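Quinone reductase (Klebsiella pneumoniae subsp. pneumoniae, PDB 4GI5) probably acts as an NAD(P)H dehydrogenase that reduces quinones, and carries FAD as its bound flavin cofactor. Local coordinates at residues B[118-123]-B[169-174]; B[28-33]-B[128-133]. One frame throughout, in Å; residues are numbered along the deposited sequence.

Interaction 1 of 2, residues B[118-123]-B[169-174]. With FAD (flavin-adenine dinucleotide), chain H.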
# COMPACT_ATOMS: atom_id res chain seq x y z
N PHE B 118 -3.57 10.25 10.08
CA PHE B 118 -2.85 10.14 8.81
C PHE B 118 -3.75 10.70 7.73
O PHE B 118 -4.85 10.18 7.47
CB PHE B 118 -2.53 8.66 8.46
CG PHE B 118 -1.64 8.00 9.47
CD1 PHE B 118 -2.10 7.56 10.70
CD2 PHE B 118 -0.30 7.86 9.17
CE1 PHE B 118 -1.22 6.94 11.61
CE2 PHE B 118 0.53 7.20 10.06
CZ PHE B 118 0.10 6.81 11.23
N GLN B 119 -3.27 11.74 7.03
CA GLN B 119 -4.04 12.39 6.03
C GLN B 119 -3.33 12.34 4.68
O GLN B 119 -2.17 12.70 4.57
CB GLN B 119 -4.27 13.88 6.34
CG GLN B 119 -5.14 14.55 5.38
CD GLN B 119 -5.16 16.03 5.49
OE1 GLN B 119 -4.92 16.58 6.56
NE2 GLN B 119 -5.48 16.67 4.37
N PHE B 120 -4.06 11.80 3.69
CA PHE B 120 -3.51 11.58 2.36
C PHE B 120 -4.56 11.42 1.28
O PHE B 120 -5.66 10.96 1.54
CB PHE B 120 -2.58 10.36 2.35
CG PHE B 120 -3.22 9.08 2.79
CD1 PHE B 120 -3.26 8.76 4.13
CD2 PHE B 120 -3.74 8.16 1.87
CE1 PHE B 120 -3.86 7.62 4.57
CE2 PHE B 120 -4.26 6.94 2.29
CZ PHE B 120 -4.38 6.70 3.66
N PRO B 121 -4.25 11.84 0.03
CA PRO B 121 -5.06 11.40 -1.11
C PRO B 121 -4.82 9.91 -1.35
O PRO B 121 -3.68 9.43 -1.21
CB PRO B 121 -4.48 12.23 -2.28
CG PRO B 121 -3.04 12.39 -1.85
CD PRO B 121 -2.99 12.50 -0.38
N LEU B 122 -5.86 9.21 -1.72
CA LEU B 122 -5.74 7.82 -2.16
C LEU B 122 -5.07 7.79 -3.49
O LEU B 122 -5.58 8.35 -4.48
CB LEU B 122 -7.16 7.18 -2.17
CG LEU B 122 -7.10 5.66 -2.23
CD1 LEU B 122 -6.50 5.02 -1.00
CD2 LEU B 122 -8.51 5.21 -2.45
N TRP B 123 -3.88 7.18 -3.56
CA TRP B 123 -3.12 7.10 -4.81
C TRP B 123 -2.90 5.57 -5.06
O TRP B 123 -2.23 4.90 -4.24
CB TRP B 123 -1.76 7.80 -4.75
CG TRP B 123 -1.83 9.29 -4.92
CD1 TRP B 123 -2.91 10.07 -5.09
CD2 TRP B 123 -0.68 10.20 -4.82
NE1 TRP B 123 -2.51 11.44 -5.21
CE2 TRP B 123 -1.16 11.51 -5.01
CE3 TRP B 123 0.66 10.01 -4.66
CZ2 TRP B 123 -0.31 12.60 -4.99
CZ3 TRP B 123 1.53 11.10 -4.60
CH2 TRP B 123 1.02 12.38 -4.81
N ALA B 169 -5.91 6.24 16.56
CA ALA B 169 -5.46 6.63 15.17
C ALA B 169 -6.66 6.66 14.26
O ALA B 169 -7.69 5.96 14.42
CB ALA B 169 -4.40 5.60 14.70
N MSE B 170 -6.61 7.49 13.23
CA MSE B 170 -7.70 7.62 12.26
C MSE B 170 -7.05 8.03 10.91
O MSE B 170 -6.05 8.77 10.91
CB MSE B 170 -8.57 8.82 12.66
CG MSE B 170 -9.72 8.90 11.74
SE MSE B 170 -10.92 10.43 12.37
CE MSE B 170 -9.94 12.04 11.84
N LEU B 171 -7.61 7.58 9.82
CA LEU B 171 -7.22 8.06 8.51
C LEU B 171 -8.20 9.14 8.04
O LEU B 171 -9.41 9.03 8.22
CB LEU B 171 -7.36 6.90 7.55
CG LEU B 171 -6.58 5.56 7.81
CD1 LEU B 171 -6.73 4.54 6.71
CD2 LEU B 171 -5.14 5.84 8.06
N ILE B 172 -7.67 10.09 7.27
CA ILE B 172 -8.46 11.02 6.51
C ILE B 172 -8.01 10.91 5.09
O ILE B 172 -6.89 11.18 4.76
CB ILE B 172 -8.27 12.47 6.99
CG1 ILE B 172 -8.68 12.66 8.43
CG2 ILE B 172 -9.08 13.39 6.09
CD1 ILE B 172 -8.26 14.06 8.96
N VAL B 173 -8.84 10.38 4.24
CA VAL B 173 -8.53 10.03 2.87
C VAL B 173 -9.46 10.70 1.88
O VAL B 173 -10.66 10.71 2.00
CB VAL B 173 -8.73 8.51 2.68
CG1 VAL B 173 -8.36 8.07 1.25
CG2 VAL B 173 -7.90 7.79 3.76
N THR B 174 -8.89 11.26 0.83
CA THR B 174 -9.64 11.77 -0.28
C THR B 174 -9.46 10.88 -1.51
O THR B 174 -8.32 10.51 -1.81
CB THR B 174 -9.18 13.22 -0.69
OG1 THR B 174 -7.76 13.24 -0.85
CG2 THR B 174 -9.51 14.29 0.40
PA FAD H . -6.59 18.84 -5.76
O1A FAD H . -5.64 19.75 -5.10
O2A FAD H . -6.44 18.30 -7.11
O5B FAD H . -8.08 19.53 -5.76
C5B FAD H . -9.31 18.86 -6.08
C4B FAD H . -10.38 19.89 -6.26
O4B FAD H . -10.70 20.42 -5.00
C3B FAD H . -10.00 20.98 -7.23
O3B FAD H . -11.11 21.12 -8.10
C2B FAD H . -9.90 22.14 -6.28
O2B FAD H . -10.10 23.43 -6.91
C1B FAD H . -10.87 21.89 -5.18
N9A FAD H . -10.50 22.65 -3.95
C8A FAD H . -9.21 22.92 -3.36
N7A FAD H . -9.30 23.67 -2.29
C5A FAD H . -10.63 23.98 -2.30
C6A FAD H . -11.49 24.87 -1.52
N6A FAD H . -10.87 25.42 -0.53
N1A FAD H . -12.85 24.98 -1.77
C2A FAD H . -13.39 24.28 -2.76
N3A FAD H . -12.62 23.46 -3.57
C4A FAD H . -11.37 23.34 -3.29
N1 FAD H . -8.60 8.03 -6.76
C2 FAD H . -9.19 6.89 -6.34
O2 FAD H . -10.45 6.85 -6.02
N3 FAD H . -8.47 5.71 -6.24
C4 FAD H . -7.20 5.62 -6.67
O4 FAD H . -6.53 4.58 -6.50
C4X FAD H . -6.57 6.82 -7.16
N5 FAD H . -5.26 6.79 -7.54
C5X FAD H . -4.62 8.01 -7.90
C6 FAD H . -3.33 8.01 -8.18
C7 FAD H . -2.65 9.20 -8.43
C7M FAD H . -1.19 9.19 -8.73
C8 FAD H . -3.37 10.41 -8.48
C8M FAD H . -2.65 11.69 -8.82
C9 FAD H . -4.71 10.43 -8.22
C9A FAD H . -5.37 9.22 -7.89
N10 FAD H . -6.69 9.20 -7.48
C10 FAD H . -7.32 8.03 -7.09
C1' FAD H . -7.48 10.43 -7.38
C2' FAD H . -7.05 11.09 -6.06
O2' FAD H . -7.42 10.40 -4.86
C3' FAD H . -7.60 12.54 -5.97
O3' FAD H . -6.95 13.22 -7.07
C4' FAD H . -7.23 13.28 -4.67
O4' FAD H . -7.96 12.74 -3.62
C5' FAD H . -7.65 14.77 -4.77
O5' FAD H . -7.15 15.43 -3.66
P FAD H . -6.04 16.61 -3.93
O1P FAD H . -5.72 17.21 -2.62
O2P FAD H . -4.90 16.17 -4.74
O3P FAD H . -7.00 17.59 -4.78

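Interaction 2 of 2, residues B[28-33]-B[128-133]. With FAD (flavin-adenine dinucleotide), chain H.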
# COMPACT_ATOMS: atom_id res chain seq x y z
N ILE B 28 0.10 13.25 10.53
CA ILE B 28 1.06 12.84 9.47
C ILE B 28 0.38 13.17 8.18
O ILE B 28 -0.72 12.62 7.88
CB ILE B 28 1.43 11.33 9.57
CG1 ILE B 28 1.86 10.85 10.96
CG2 ILE B 28 2.53 11.08 8.56
CD1 ILE B 28 3.05 11.60 11.48
N TYR B 29 0.97 13.99 7.32
CA TYR B 29 0.30 14.61 6.16
C TYR B 29 1.17 14.44 4.93
O TYR B 29 2.35 14.74 4.93
CB TYR B 29 0.06 16.11 6.43
CG TYR B 29 -0.27 16.96 5.24
CD1 TYR B 29 -1.57 16.98 4.69
CD2 TYR B 29 0.68 17.74 4.62
CE1 TYR B 29 -1.84 17.78 3.59
CE2 TYR B 29 0.39 18.53 3.52
CZ TYR B 29 -0.92 18.55 3.04
OH TYR B 29 -1.15 19.33 1.93
N ALA B 30 0.61 13.87 3.87
CA ALA B 30 1.28 13.60 2.61
C ALA B 30 0.60 14.21 1.41
O ALA B 30 -0.28 13.63 0.84
CB ALA B 30 1.41 12.07 2.42
N HIS B 31 1.00 15.45 1.03
CA HIS B 31 0.56 16.00 -0.24
C HIS B 31 1.62 16.99 -0.66
O HIS B 31 2.04 17.75 0.19
CB HIS B 31 -0.81 16.71 -0.15
CG HIS B 31 -1.42 16.91 -1.49
ND1 HIS B 31 -0.90 17.79 -2.43
CD2 HIS B 31 -2.45 16.27 -2.11
CE1 HIS B 31 -1.64 17.76 -3.51
NE2 HIS B 31 -2.56 16.82 -3.36
N PRO B 32 2.03 16.92 -1.93
CA PRO B 32 3.08 17.80 -2.41
C PRO B 32 2.70 19.31 -2.60
O PRO B 32 3.56 20.17 -2.58
CB PRO B 32 3.39 17.19 -3.76
CG PRO B 32 2.27 16.51 -4.24
CD PRO B 32 1.65 15.94 -2.95
N GLU B 33 1.42 19.64 -2.58
CA GLU B 33 0.99 21.03 -2.91
C GLU B 33 0.15 21.65 -1.81
O GLU B 33 -0.96 21.25 -1.48
CB GLU B 33 0.27 21.05 -4.25
CG GLU B 33 -0.45 22.38 -4.63
CD GLU B 33 0.52 23.58 -4.61
OE1 GLU B 33 1.55 23.41 -5.28
OE2 GLU B 33 0.21 24.54 -3.89
N PRO B 128 0.18 7.44 -0.62
CA PRO B 128 1.33 7.97 -1.43
C PRO B 128 2.65 7.35 -0.93
O PRO B 128 2.82 7.11 0.27
CB PRO B 128 1.29 9.49 -1.17
CG PRO B 128 -0.18 9.72 -0.87
CD PRO B 128 -0.59 8.57 -0.02
N ALA B 129 3.57 7.09 -1.85
CA ALA B 129 4.86 6.55 -1.49
C ALA B 129 5.57 7.22 -0.33
O ALA B 129 6.21 6.56 0.49
CB ALA B 129 5.76 6.47 -2.69
N ILE B 130 5.54 8.54 -0.26
CA ILE B 130 6.30 9.22 0.76
C ILE B 130 5.78 8.86 2.18
O ILE B 130 6.57 8.73 3.13
CB ILE B 130 6.33 10.77 0.54
CG1 ILE B 130 7.41 11.41 1.38
CG2 ILE B 130 5.02 11.40 0.83
CD1 ILE B 130 7.64 12.89 0.95
N MSE B 131 4.47 8.64 2.26
CA MSE B 131 3.81 8.22 3.53
C MSE B 131 4.16 6.76 3.83
O MSE B 131 4.43 6.39 4.98
CB MSE B 131 2.27 8.44 3.67
CG MSE B 131 1.77 8.40 5.24
SE MSE B 131 -0.10 8.56 4.91
CE MSE B 131 0.17 10.48 5.58
N LYS B 132 4.09 5.90 2.83
CA LYS B 132 4.53 4.52 3.02
C LYS B 132 5.98 4.49 3.47
O LYS B 132 6.37 3.66 4.30
CB LYS B 132 4.44 3.76 1.72
CG LYS B 132 4.82 2.26 1.79
CD LYS B 132 3.86 1.58 2.76
CE LYS B 132 4.17 0.18 3.05
NZ LYS B 132 5.39 -0.56 2.82
N GLY B 133 6.80 5.42 3.01
CA GLY B 133 8.18 5.47 3.48
C GLY B 133 8.37 5.94 4.91
O GLY B 133 9.31 5.51 5.56
PA FAD H . -6.59 18.84 -5.76
O1A FAD H . -5.64 19.75 -5.10
O2A FAD H . -6.44 18.30 -7.11
O5B FAD H . -8.08 19.53 -5.76
C5B FAD H . -9.31 18.86 -6.08
C4B FAD H . -10.38 19.89 -6.26
O4B FAD H . -10.70 20.42 -5.00
C3B FAD H . -10.00 20.98 -7.23
O3B FAD H . -11.11 21.12 -8.10
C2B FAD H . -9.90 22.14 -6.28
O2B FAD H . -10.10 23.43 -6.91
C1B FAD H . -10.87 21.89 -5.18
N9A FAD H . -10.50 22.65 -3.95
C8A FAD H . -9.21 22.92 -3.36
N7A FAD H . -9.30 23.67 -2.29
C5A FAD H . -10.63 23.98 -2.30
C6A FAD H . -11.49 24.87 -1.52
N6A FAD H . -10.87 25.42 -0.53
N1A FAD H . -12.85 24.98 -1.77
C2A FAD H . -13.39 24.28 -2.76
N3A FAD H . -12.62 23.46 -3.57
C4A FAD H . -11.37 23.34 -3.29
N1 FAD H . -8.60 8.03 -6.76
C2 FAD H . -9.19 6.89 -6.34
O2 FAD H . -10.45 6.85 -6.02
N3 FAD H . -8.47 5.71 -6.24
C4 FAD H . -7.20 5.62 -6.67
O4 FAD H . -6.53 4.58 -6.50
C4X FAD H . -6.57 6.82 -7.16
N5 FAD H . -5.26 6.79 -7.54
C5X FAD H . -4.62 8.01 -7.90
C6 FAD H . -3.33 8.01 -8.18
C7 FAD H . -2.65 9.20 -8.43
C7M FAD H . -1.19 9.19 -8.73
C8 FAD H . -3.37 10.41 -8.48
C8M FAD H . -2.65 11.69 -8.82
C9 FAD H . -4.71 10.43 -8.22
C9A FAD H . -5.37 9.22 -7.89
N10 FAD H . -6.69 9.20 -7.48
C10 FAD H . -7.32 8.03 -7.09
C1' FAD H . -7.48 10.43 -7.38
C2' FAD H . -7.05 11.09 -6.06
O2' FAD H . -7.42 10.40 -4.86
C3' FAD H . -7.60 12.54 -5.97
O3' FAD H . -6.95 13.22 -7.07
C4' FAD H . -7.23 13.28 -4.67
O4' FAD H . -7.96 12.74 -3.62
C5' FAD H . -7.65 14.77 -4.77
O5' FAD H . -7.15 15.43 -3.66
P FAD H . -6.04 16.61 -3.93
O1P FAD H . -5.72 17.21 -2.62
O2P FAD H . -4.90 16.17 -4.74
O3P FAD H . -7.00 17.59 -4.78

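Interaction 1 of 2, residues B[118-123]-B[169-174]
With chi1 at 58°, F120 sets CG between its own backbone N and carbonyl carbon, which brings its ring alongside V173; V173 CG2 lies over one face of that ring, 3.7 Å from F120 CZ, a CH-pi contact. V173 CG1, anti to the backbone N (chi1 -178°), instead meets L122 CB at 3.7 Å. The pair belongs to neighbouring parallel strands at the centre of the flavodoxin-like fold, five strands in the order 2-1-3-4-5. A ladder of backbone bonds joins them, from F118 N to M170 O through to L122 N with T174 O; I172 N to F118 O is short at 2.8 Å, whereas T174 N to F120 O is weak.

F118, F120, L171 and V173 share one face of the sheet, where large apolar groups suit the packing: F118 and L171 lie against helix 196-204, F120 against P128 and M131. L171 CD2 touches F118 CB at 3.9 Å and comes to the edge of the F120 ring. On the other face, under helix 37-51, the extended chain of Q119 passes I172 and gives its NE2 to N38 O, so that its buried amide N is satisfied.

The strand ends hold the flavin cofactor. T174, small and hydroxylated, places OG1 2.8 Å from FAD O4', a hydrogen bond in which either may donate, and OG1 also bonds N38 ND2. The L122 carbonyl O accepts from FAD O2' at 2.8 Å. Last comes W123, whose flat indole suits the flavin: P121 CG covers one ring face, and the opposite face lies against the dimethylbenzene end, W123 CD1 3.4 Å from FAD C8.

Interaction 2 of 2, residues B[28-33]-B[128-133]
P128 opens the second segment by turning its ring toward A30, with P128 CG 4.3 Å from A30 CB. Proline suits this N-cap position, since the first turn of a helix needs no N-H from it, while its carbonyl O accepts from K132 N and, weakly, M131 N. A129 follows and meets the second subunit instead: its N bonds D136 OD2 there, and its methyl packs on A129 of that subunit, a small side chain suited to so close a meeting. I130 comes back to the first segment, I130 CG2 lying 4.0 Å from A30 CB.

M131, a selenomethionine here, makes the main contact. It leaves the helix with CG anti to the backbone N (chi1 -161°), stays extended, then bends at chi3 (-105°), so that its terminal methyl turns back to the strand. M131 CE sits 3.7 Å from A30 CB, 3.8 Å from I28 CG2 and 3.3 Å from I28 O; a long, flexible chain is well suited to fitting between a branched isoleucine and an alanine. K132 serves the dimer rather than this contact, its NZ in a salt bridge with D136 of its own chain and hydrogen-bonded to W123 O and M127 O of the second subunit.

Beyond the strand, H31 points away from the helix and binds the FAD phosphate: H31 NE2 donates to FAD O2P at 2.8 Å. E33 N donates in the ring plane to H31 ND1 at 3.0 Å, which fixes the imidazole's rotation.

In this flavodoxin-like fold the start of helix 129-138 thus packs against the C-terminal end of strand 24-29 and the loop that follows, while A129 and K132 meet the second subunit; P128 and M131 also rest on F120 of the adjoining strand 115-121.

From the N terminus, the chain passes along strand 24-29, whose last two residues open segment 28-33, and then runs through 94 residues, strand 115-121 included, before interaction 2 closes that loop at helix 129-138. Interaction 1 starts within it, at 118-123, and closes a shorter loop of 45 residues at 169-174, beyond the helix. The two therefore cross along the sequence. Helix 129-138 lies in the beta-alpha-beta connection between the strands that interaction 1 pairs, and interaction 2 holds it to strand 24-29, the other neighbour of 115-121. Probable hydrogen bonds from Q119 N to I28 O and from A30 N to Q119 O join both contacts through the sheet, and both reach the same FAD.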